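Local coordinates for Co-type Nitrile Hydratase beta subunit (PDB 3QYH), which probably forms, with its partner subunit, the cobalt-dependent nitrile hydratase that hydrates nitriles to the corresponding amides, at residues His184-Ser189 with Leu211-Leu216. Residues are numbered along the deposited sequence; the frame is centred on the assembly and turned at random.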
loop_
_atom_site.group_PDB
_atom_site.type_symbol
_atom_site.label_atom_id
_atom_site.label_comp_id
_atom_site.label_asym_id
_atom_site.label_seq_id
_atom_site.Cartn_x
_atom_site.Cartn_y
_atom_site.Cartn_z
ATOM N N HIS B 184 12.111 3.071 -16.241
ATOM C CA HIS B 184 12.250 1.862 -15.463
ATOM C C HIS B 184 12.169 2.086 -13.955
ATOM O O HIS B 184 12.587 3.136 -13.429
ATOM C CB HIS B 184 13.550 1.144 -15.824
ATOM C CG HIS B 184 13.483 0.414 -17.129
ATOM N ND1 HIS B 184 13.363 -0.955 -17.209
ATOM C CD2 HIS B 184 13.468 0.873 -18.403
ATOM C CE1 HIS B 184 13.318 -1.315 -18.483
ATOM N NE2 HIS B 184 13.371 -0.226 -19.225
ATOM N N VAL B 185 11.629 1.079 -13.275
ATOM C CA VAL B 185 11.602 1.030 -11.818
ATOM C C VAL B 185 12.376 -0.202 -11.395
ATOM O O VAL B 185 12.192 -1.291 -11.965
ATOM C CB VAL B 185 10.148 0.937 -11.296
ATOM C CG1 VAL B 185 10.130 0.630 -9.804
ATOM C CG2 VAL B 185 9.392 2.229 -11.604
ATOM N N TYR B 186 13.261 -0.046 -10.419
ATOM C CA TYR B 186 14.077 -1.159 -9.951
ATOM C C TYR B 186 13.806 -1.374 -8.475
ATOM O O TYR B 186 13.569 -0.410 -7.740
ATOM C CB TYR B 186 15.569 -0.838 -10.106
ATOM C CG TYR B 186 16.000 -0.326 -11.473
ATOM C CD1 TYR B 186 15.973 1.033 -11.778
ATOM C CD2 TYR B 186 16.462 -1.209 -12.453
ATOM C CE1 TYR B 186 16.368 1.494 -13.024
ATOM C CE2 TYR B 186 16.867 -0.754 -13.696
ATOM C CZ TYR B 186 16.824 0.586 -13.978
ATOM O OH TYR B 186 17.216 1.056 -15.203
ATOM N N THR B 187 13.859 -2.617 -8.017
ATOM C CA THR B 187 14.058 -2.838 -6.584
ATOM C C THR B 187 15.548 -2.744 -6.264
ATOM O O THR B 187 16.375 -3.410 -6.904
ATOM C CB THR B 187 13.534 -4.195 -6.093
ATOM O OG1 THR B 187 12.127 -4.270 -6.325
ATOM C CG2 THR B 187 13.782 -4.341 -4.574
ATOM N N VAL B 188 15.886 -1.907 -5.286
ATOM C CA VAL B 188 17.274 -1.708 -4.903
ATOM C C VAL B 188 17.456 -2.183 -3.479
ATOM O O VAL B 188 16.658 -1.835 -2.618
ATOM C CB VAL B 188 17.669 -0.238 -4.986
ATOM C CG1 VAL B 188 19.111 -0.042 -4.485
ATOM C CG2 VAL B 188 17.499 0.289 -6.409
ATOM N N SER B 189 18.504 -2.973 -3.227
ATOM C CA SER B 189 18.727 -3.553 -1.905
ATOM C C SER B 189 19.828 -2.773 -1.157
ATOM O O SER B 189 20.903 -2.530 -1.692
ATOM C CB SER B 189 19.109 -5.036 -2.029
ATOM O OG SER B 189 19.399 -5.607 -0.781
ATOM N N LEU B 211 12.632 2.095 -6.773
ATOM C CA LEU B 211 13.122 3.418 -7.120
ATOM C C LEU B 211 13.164 3.586 -8.629
ATOM O O LEU B 211 13.504 2.646 -9.352
ATOM C CB LEU B 211 14.511 3.622 -6.520
ATOM C CG LEU B 211 14.508 3.676 -4.990
ATOM C CD1 LEU B 211 15.912 3.538 -4.446
ATOM C CD2 LEU B 211 13.844 4.977 -4.455
ATOM N N TRP B 212 12.807 4.778 -9.097
ATOM C CA TRP B 212 12.779 5.068 -10.515
ATOM C C TRP B 212 14.183 5.339 -11.049
ATOM O O TRP B 212 15.060 5.795 -10.317
ATOM C CB TRP B 212 11.861 6.251 -10.794
ATOM C CG TRP B 212 10.375 5.893 -10.867
ATOM C CD1 TRP B 212 9.597 5.832 -11.995
ATOM C CD2 TRP B 212 9.515 5.553 -9.772
ATOM N NE1 TRP B 212 8.310 5.476 -11.662
ATOM C CE2 TRP B 212 8.235 5.306 -10.303
ATOM C CE3 TRP B 212 9.700 5.444 -8.392
ATOM C CZ2 TRP B 212 7.152 4.950 -9.502
ATOM C CZ3 TRP B 212 8.616 5.099 -7.604
ATOM C CH2 TRP B 212 7.363 4.870 -8.157
ATOM N N ASP B 213 14.388 5.046 -12.326
ATOM C CA ASP B 213 15.706 5.113 -12.963
ATOM C C ASP B 213 16.408 6.447 -12.700
ATOM O O ASP B 213 17.558 6.467 -12.256
ATOM C CB ASP B 213 15.576 4.869 -14.477
ATOM C CG ASP B 213 16.916 4.703 -15.160
ATOM O OD1 ASP B 213 17.667 5.686 -15.196
ATOM O OD2 ASP B 213 17.211 3.590 -15.665
ATOM N N ASP B 214 15.730 7.563 -12.958
ATOM C CA ASP B 214 16.402 8.845 -12.759
ATOM C C ASP B 214 16.487 9.313 -11.300
ATOM O O ASP B 214 16.887 10.440 -11.050
ATOM C CB ASP B 214 15.864 9.948 -13.691
ATOM C CG ASP B 214 14.457 10.391 -13.345
ATOM O OD1 ASP B 214 13.894 9.930 -12.325
ATOM O OD2 ASP B 214 13.901 11.206 -14.105
ATOM N N TYR B 215 16.125 8.447 -10.351
ATOM C CA TYR B 215 16.388 8.703 -8.932
ATOM C C TYR B 215 17.822 8.288 -8.624
ATOM O O TYR B 215 18.334 8.548 -7.531
ATOM C CB TYR B 215 15.483 7.845 -8.043
ATOM C CG TYR B 215 14.031 8.263 -7.900
ATOM C CD1 TYR B 215 13.490 9.320 -8.632
ATOM C CD2 TYR B 215 13.194 7.561 -7.034
ATOM C CE1 TYR B 215 12.132 9.682 -8.471
ATOM C CE2 TYR B 215 11.855 7.896 -6.876
ATOM C CZ TYR B 215 11.325 8.950 -7.586
ATOM O OH TYR B 215 9.976 9.232 -7.395
ATOM N N LEU B 216 18.465 7.621 -9.579
ATOM C CA LEU B 216 19.725 6.920 -9.306
ATOM C C LEU B 216 20.897 7.408 -10.150
ATOM O O LEU B 216 20.702 8.036 -11.194
ATOM C CB LEU B 216 19.551 5.414 -9.528
ATOM C CG LEU B 216 18.364 4.740 -8.845
ATOM C CD1 LEU B 216 18.213 3.310 -9.330
ATOM C CD2 LEU B 216 18.512 4.785 -7.320
#
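Tyr186 and Asp213 make the polar end of this contact: the phenol OH donates to Asp213 OD2 at 2.6 Å, reaching the oxygen on its anti side and 26° out of the carboxylate plane. The two side chains run side by side, and with CG of Tyr186 anti to its carbonyl carbon (chi1 -50°) the ring turns its edge to the Asp213 backbone, CA lying in the ring plane. The other carboxylate oxygen, Asp213 OD1, forms a salt bridge with Arg130. The backbones are tied by a reciprocal pair, Tyr186 N to Leu211 O at 2.9 Å and Leu211 N to Tyr186 O at 2.8 Å. This is antiparallel pairing of strands 183-191 and 206-212 in the SH3-like C-terminal region; beyond Trp212 the chain bends into a 3-10 turn, yet Asp213 N still reaches His184 O at 2.8 Å, with a less straight N-H...O angle of 141°. Packing is tightest on the Val185 face, where CG2 sits 3.5 Å from the centroid of the Trp212 five-membered ring, almost straight over the ring face, a CH-pi contact; Trp212 NE1 hydrogen-bonds to Val169 O, and an apolar side chain of the partner subunit also packs here. Across the sheet the apolar fit is looser: Tyr186 CD1 meets Leu216 CD1 at 4.0 Å, and Val188 CG2 meets Leu211 CD1 at 4.1 Å. A phenylalanine in place of Tyr186 would probably leave Asp213 OD2 without this hydroxyl donor and its carboxylate less firmly oriented toward Arg130. Solvent comes closer at His184, partly exposed, whose ND1 is hydrogen-bonded to Asp164 OD1.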